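Local coordinates for protein TonB-dependent siderophore receptor (Pseudomonas aeruginosa 39016, PDB 5NEC) that probably takes up iron-loaded siderophores through the outer membrane, drawing on energy passed from the inner membrane by TonB, at residues A[346-351]-A[361-366]; A[451-456]-A[478-483]. All blocks are in the same frame, centred on the assembly; numbering follows the deposited sequence.

Interactions 1 and 2 are two antiparallel strand pairings in the same barrel wall, with centres about 15 Å apart. Strand 426-444 lies between them, pairing with strand 357-379 of interaction 1 on one edge and with strand 447-464 of interaction 2 on the other. A salt bridge crosses this intervening strand, Glu366 OE1 to Arg454 NH2 at 2.7 Å. Bound C8E detergent is remote from either pairing, about 10 Å from the side chain of Thr346 and about 13 Å from that of Arg454.

Interaction 1. Residues A[346-351]-A[361-366]; sequences TDLFGE and FSTGLE
Residues Thr346 to Gly350 pair in antiparallel fashion with Phe361 to Leu365, joining the two long strands of a hairpin in the barrel wall, 327-354 and 357-379. Six backbone hydrogen bonds hold the ladder. At its centre Leu348 N reaches Thr363 O at 2.8 Å and nearly straight, 173° at the hydrogen. On the face that carries Leu348, Phe361 and Thr363, the Phe361 ring leans back across the neighbouring strand. With CG between its own backbone N and carbonyl carbon (chi1 81°), the ring lies over Gly350, whose N is 3.9 Å above its plane, offset toward the rim. This cross-strand cover is the aromatic rescue of glycine known from antiparallel sheets, and at the Gly350 phi of 150° a CB would press against the carbonyl O of Phe349, which favours glycine there. Beside it, Leu348 CG meets Phe361 CE2 at 4.1 Å, and Thr363 CG2 lies 3.9 Å from Leu348 CB. The other face is more polar. Gly364 has no side chain, which lets Asp347 OD1 come within 3.7 Å of Gly364 CA. Ser362 OG sits 3.6 Å from Phe349 CB, and the Tyr436 hydroxyl hydrogen-bonds both Ser362 OG and Asp347 OD1.

Interaction 2. Residues A[451-456]-A[478-483]; sequences IGARFD and SFWNWQ
Gly452, Arg454 and Asp456 form the hydrogen-bonded pairs of this antiparallel ladder with Gln483, Asn481 and Phe479. Its straightest bond runs from Asp456 N to Phe479 O, 2.9 Å at 167°, whereas in the Arg454/Asn481 pair the bond from Asn481 N back to Arg454 O is weak. Between these pairs, CA-H...O contacts help close the ladder, among them Ala453 CA to Asn481 O at 3.3 Å.

Apolar and aromatic contacts gather on the face of Ala453, Phe455, Trp480 and Trp482. Phe455, its CG anti to the backbone N (chi1 175°), sets CD1 3.8 Å above one face of the Trp480 indole, toward the rim, and the two rings meet obliquely with planes at 48°. Phe455 CE1 rests 3.5 Å from Ser478 CB. Ala453 CB lies at the edge of the same indole, 4.4 Å from Trp480 CZ3, and 4.1 Å from Trp482 CB.

The opposite face is polar apart from Phe479 and Gly452. The Arg454 side chain, extended from CG to NE, brings NE to Asp456 OD2, a 2.9 Å salt bridge that lies in the guanidinium plane and meets the carboxylate on its syn side. Arg454 NH2 has Glu366 as a second acidic partner, while Asn481 and Gln483 hydrogen-bond Ser135, joining the barrel wall to the plug domain that fills the barrel in this receptor family.

Strand 426-444 flanks 451-456, and strand 494-503 continues the barrel beyond 478-483.

Interaction 1. Residues A[346-351]-A[361-366]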
loop_
_atom_site.group_PDB
_atom_site.type_symbol
_atom_site.label_atom_id
_atom_site.label_comp_id
_atom_site.label_asym_id
_atom_site.label_seq_id
_atom_site.Cartn_x
_atom_site.Cartn_y
_atom_site.Cartn_z
ATOM N N THR A 346 3.421 -21.307 12.339
ATOM C CA THR A 346 3.910 -21.671 13.656
ATOM C C THR A 346 5.309 -21.085 13.824
ATOM O O THR A 346 6.188 -21.384 13.024
ATOM C CB THR A 346 3.993 -23.202 13.811
ATOM O OG1 THR A 346 2.706 -23.787 13.593
ATOM C CG2 THR A 346 4.454 -23.563 15.202
ATOM N N ASP A 347 5.519 -20.272 14.861
ATOM C CA ASP A 347 6.816 -19.621 15.112
ATOM C C ASP A 347 7.394 -19.955 16.491
ATOM O O ASP A 347 6.659 -20.086 17.470
ATOM C CB ASP A 347 6.687 -18.102 15.000
ATOM C CG ASP A 347 6.237 -17.653 13.628
ATOM O OD1 ASP A 347 6.822 -18.112 12.629
ATOM O OD2 ASP A 347 5.304 -16.832 13.537
ATOM N N LEU A 348 8.714 -20.101 16.539
ATOM C CA LEU A 348 9.473 -20.221 17.777
ATOM C C LEU A 348 10.465 -19.055 17.805
ATOM O O LEU A 348 11.258 -18.892 16.887
ATOM C CB LEU A 348 10.218 -21.556 17.821
ATOM C CG LEU A 348 11.025 -21.850 19.095
ATOM C CD1 LEU A 348 10.063 -22.105 20.259
ATOM C CD2 LEU A 348 11.980 -23.022 18.907
ATOM N N PHE A 349 10.411 -18.234 18.839
ATOM C CA PHE A 349 11.331 -17.104 18.943
ATOM C C PHE A 349 11.789 -16.839 20.371
ATOM O O PHE A 349 11.142 -17.246 21.327
ATOM C CB PHE A 349 10.718 -15.838 18.309
ATOM C CG PHE A 349 9.413 -15.412 18.911
ATOM C CD1 PHE A 349 8.204 -15.920 18.423
ATOM C CD2 PHE A 349 9.381 -14.472 19.942
ATOM C CE1 PHE A 349 6.987 -15.503 18.966
ATOM C CE2 PHE A 349 8.171 -14.049 20.493
ATOM C CZ PHE A 349 6.977 -14.559 20.004
ATOM N N GLY A 350 12.934 -16.175 20.496
ATOM C CA GLY A 350 13.487 -15.836 21.809
ATOM C C GLY A 350 14.996 -15.771 21.783
ATOM O O GLY A 350 15.563 -15.193 20.850
ATOM N N GLU A 351 15.641 -16.358 22.801
ATOM C CA GLU A 351 17.099 -16.219 23.006
ATOM C C GLU A 351 17.802 -17.497 23.386
ATOM O O GLU A 351 17.245 -18.319 24.099
ATOM C CB GLU A 351 17.404 -15.225 24.132
ATOM C CG GLU A 351 16.948 -13.795 23.891
ATOM C CD GLU A 351 15.486 -13.569 24.231
ATOM O OE1 GLU A 351 15.020 -14.175 25.224
ATOM O OE2 GLU A 351 14.801 -12.798 23.507
ATOM N N PHE A 361 16.709 -14.931 18.137
ATOM C CA PHE A 361 16.332 -15.680 16.950
ATOM C C PHE A 361 14.819 -15.740 16.739
ATOM O O PHE A 361 14.027 -15.481 17.649
ATOM C CB PHE A 361 16.918 -17.100 16.999
ATOM C CG PHE A 361 16.129 -18.053 17.841
ATOM C CD1 PHE A 361 16.315 -18.091 19.211
ATOM C CD2 PHE A 361 15.200 -18.920 17.271
ATOM C CE1 PHE A 361 15.577 -18.978 20.011
ATOM C CE2 PHE A 361 14.449 -19.792 18.067
ATOM C CZ PHE A 361 14.645 -19.824 19.430
ATOM N N SER A 362 14.447 -16.073 15.504
ATOM C CA SER A 362 13.088 -16.485 15.179
ATOM C C SER A 362 13.105 -17.533 14.076
ATOM O O SER A 362 13.865 -17.419 13.128
ATOM C CB SER A 362 12.247 -15.289 14.760
ATOM O OG SER A 362 10.875 -15.666 14.715
ATOM N N THR A 363 12.276 -18.556 14.216
ATOM C CA THR A 363 12.203 -19.623 13.231
ATOM C C THR A 363 10.754 -20.110 13.112
ATOM O O THR A 363 9.989 -20.000 14.072
ATOM C CB THR A 363 13.179 -20.761 13.586
ATOM O OG1 THR A 363 13.239 -21.697 12.511
ATOM C CG2 THR A 363 12.762 -21.493 14.843
ATOM N N GLY A 364 10.359 -20.603 11.938
ATOM C CA GLY A 364 8.969 -21.034 11.745
ATOM C C GLY A 364 8.629 -21.832 10.505
ATOM O O GLY A 364 9.433 -21.956 9.593
ATOM N N LEU A 365 7.423 -22.402 10.526
ATOM C CA LEU A 365 6.834 -23.133 9.422
ATOM C C LEU A 365 5.571 -22.430 9.018
ATOM O O LEU A 365 4.812 -22.010 9.869
ATOM C CB LEU A 365 6.436 -24.543 9.825
ATOM C CG LEU A 365 7.529 -25.517 10.225
ATOM C CD1 LEU A 365 6.913 -26.909 10.362
ATOM C CD2 LEU A 365 8.656 -25.545 9.204
ATOM N N GLU A 366 5.327 -22.355 7.716
ATOM C CA GLU A 366 4.141 -21.730 7.170
ATOM C C GLU A 366 3.520 -22.640 6.105
ATOM O O GLU A 366 4.230 -23.103 5.209
ATOM C CB GLU A 366 4.546 -20.403 6.579
ATOM C CG GLU A 366 3.437 -19.587 5.934
ATOM C CD GLU A 366 4.008 -18.380 5.210
ATOM O OE1 GLU A 366 5.027 -17.847 5.705
ATOM O OE2 GLU A 366 3.463 -17.977 4.154
#

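Interaction 2. Residues A[451-456]-A[478-483]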
loop_
_atom_site.group_PDB
_atom_site.type_symbol
_atom_site.label_atom_id
_atom_site.label_comp_id
_atom_site.label_asym_id
_atom_site.label_seq_id
_atom_site.Cartn_x
_atom_site.Cartn_y
_atom_site.Cartn_z
ATOM N N ILE A 451 21.957 -13.098 10.331
ATOM C CA ILE A 451 21.847 -14.071 9.256
ATOM C C ILE A 451 20.393 -14.509 9.179
ATOM O O ILE A 451 19.705 -14.579 10.202
ATOM C CB ILE A 451 22.790 -15.270 9.446
ATOM C CG1 ILE A 451 22.563 -15.954 10.801
ATOM C CG2 ILE A 451 24.235 -14.800 9.323
ATOM C CD1 ILE A 451 23.382 -17.211 10.999
ATOM N N GLY A 452 19.917 -14.762 7.962
ATOM C CA GLY A 452 18.538 -15.188 7.723
ATOM C C GLY A 452 18.463 -16.069 6.487
ATOM O O GLY A 452 19.128 -15.800 5.484
ATOM N N ALA A 453 17.655 -17.116 6.553
ATOM C CA ALA A 453 17.375 -17.951 5.392
ATOM C C ALA A 453 15.887 -18.291 5.323
ATOM O O ALA A 453 15.169 -18.229 6.317
ATOM C CB ALA A 453 18.230 -19.217 5.403
ATOM N N ARG A 454 15.443 -18.638 4.120
ATOM C CA ARG A 454 14.059 -19.011 3.846
ATOM C C ARG A 454 13.990 -19.914 2.614
ATOM O O ARG A 454 14.630 -19.639 1.608
ATOM C CB ARG A 454 13.191 -17.768 3.622
ATOM C CG ARG A 454 11.712 -18.069 3.774
ATOM C CD ARG A 454 10.818 -16.999 3.182
ATOM N NE ARG A 454 9.414 -17.413 3.272
ATOM C CZ ARG A 454 8.624 -17.247 4.338
ATOM N NH1 ARG A 454 9.066 -16.628 5.452
ATOM N NH2 ARG A 454 7.366 -17.699 4.274
ATOM N N PHE A 455 13.217 -20.989 2.719
ATOM C CA PHE A 455 12.909 -21.901 1.619
ATOM C C PHE A 455 11.388 -21.973 1.450
ATOM O O PHE A 455 10.687 -22.285 2.403
ATOM C CB PHE A 455 13.456 -23.296 1.911
ATOM C CG PHE A 455 13.080 -24.316 0.877
ATOM C CD1 PHE A 455 13.583 -24.227 -0.422
ATOM C CD2 PHE A 455 12.208 -25.359 1.191
ATOM C CE1 PHE A 455 13.244 -25.168 -1.382
ATOM C CE2 PHE A 455 11.853 -26.303 0.229
ATOM C CZ PHE A 455 12.373 -26.204 -1.060
ATOM N N ASP A 456 10.893 -21.671 0.244
ATOM C CA ASP A 456 9.467 -21.760 -0.098
ATOM C C ASP A 456 9.254 -22.804 -1.173
ATOM O O ASP A 456 10.007 -22.857 -2.135
ATOM C CB ASP A 456 8.948 -20.442 -0.658
ATOM C CG ASP A 456 8.734 -19.397 0.404
ATOM O OD1 ASP A 456 7.619 -19.364 0.972
ATOM O OD2 ASP A 456 9.678 -18.618 0.672
ATOM N N SER A 478 10.201 -23.824 -6.361
ATOM C CA SER A 478 10.676 -23.383 -5.066
ATOM C C SER A 478 11.502 -22.116 -5.162
ATOM O O SER A 478 11.912 -21.702 -6.236
ATOM C CB SER A 478 11.431 -24.499 -4.356
ATOM O OG SER A 478 12.380 -25.073 -5.210
ATOM N N PHE A 479 11.692 -21.497 -4.009
ATOM C CA PHE A 479 12.336 -20.205 -3.897
ATOM C C PHE A 479 13.282 -20.266 -2.681
ATOM O O PHE A 479 12.831 -20.434 -1.554
ATOM C CB PHE A 479 11.247 -19.133 -3.755
ATOM C CG PHE A 479 11.745 -17.724 -3.910
ATOM C CD1 PHE A 479 12.141 -17.238 -5.164
ATOM C CD2 PHE A 479 11.811 -16.860 -2.802
ATOM C CE1 PHE A 479 12.589 -15.925 -5.307
ATOM C CE2 PHE A 479 12.262 -15.550 -2.942
ATOM C CZ PHE A 479 12.645 -15.080 -4.197
ATOM N N TRP A 480 14.595 -20.220 -2.942
ATOM C CA TRP A 480 15.630 -20.106 -1.902
ATOM C C TRP A 480 15.902 -18.635 -1.681
ATOM O O TRP A 480 15.856 -17.838 -2.612
ATOM C CB TRP A 480 16.937 -20.806 -2.299
ATOM C CG TRP A 480 17.152 -22.136 -1.620
ATOM C CD1 TRP A 480 17.080 -23.375 -2.200
ATOM C CD2 TRP A 480 17.479 -22.364 -0.231
ATOM N NE1 TRP A 480 17.342 -24.358 -1.263
ATOM C CE2 TRP A 480 17.594 -23.769 -0.051
ATOM C CE3 TRP A 480 17.693 -21.520 0.877
ATOM C CZ2 TRP A 480 17.894 -24.349 1.193
ATOM C CZ3 TRP A 480 17.999 -22.097 2.114
ATOM C CH2 TRP A 480 18.098 -23.501 2.259
ATOM N N ASN A 481 16.176 -18.268 -0.446
ATOM C CA ASN A 481 16.443 -16.882 -0.123
ATOM C C ASN A 481 17.284 -16.780 1.155
ATOM O O ASN A 481 17.012 -17.473 2.122
ATOM C CB ASN A 481 15.113 -16.157 0.032
ATOM C CG ASN A 481 15.289 -14.755 0.499
ATOM O OD1 ASN A 481 14.889 -14.411 1.610
ATOM N ND2 ASN A 481 15.927 -13.930 -0.331
ATOM N N TRP A 482 18.323 -15.953 1.143
ATOM C CA TRP A 482 19.120 -15.745 2.344
ATOM C C TRP A 482 19.792 -14.393 2.394
ATOM O O TRP A 482 20.007 -13.761 1.365
ATOM C CB TRP A 482 20.137 -16.879 2.554
ATOM C CG TRP A 482 21.282 -16.942 1.605
ATOM C CD1 TRP A 482 21.355 -17.681 0.462
ATOM C CD2 TRP A 482 22.562 -16.289 1.747
ATOM N NE1 TRP A 482 22.592 -17.514 -0.137
ATOM C CE2 TRP A 482 23.351 -16.668 0.630
ATOM C CE3 TRP A 482 23.117 -15.418 2.706
ATOM C CZ2 TRP A 482 24.669 -16.204 0.444
ATOM C CZ3 TRP A 482 24.432 -14.952 2.520
ATOM C CH2 TRP A 482 25.188 -15.350 1.397
ATOM N N GLN A 483 20.093 -13.946 3.613
ATOM C CA GLN A 483 20.692 -12.632 3.812
ATOM C C GLN A 483 21.576 -12.568 5.035
ATOM O O GLN A 483 21.387 -13.322 5.987
ATOM C CB GLN A 483 19.607 -11.563 3.910
ATOM C CG GLN A 483 18.741 -11.686 5.145
ATOM C CD GLN A 483 17.550 -10.776 5.116
ATOM O OE1 GLN A 483 16.431 -11.220 5.373
ATOM N NE2 GLN A 483 17.773 -9.491 4.812
#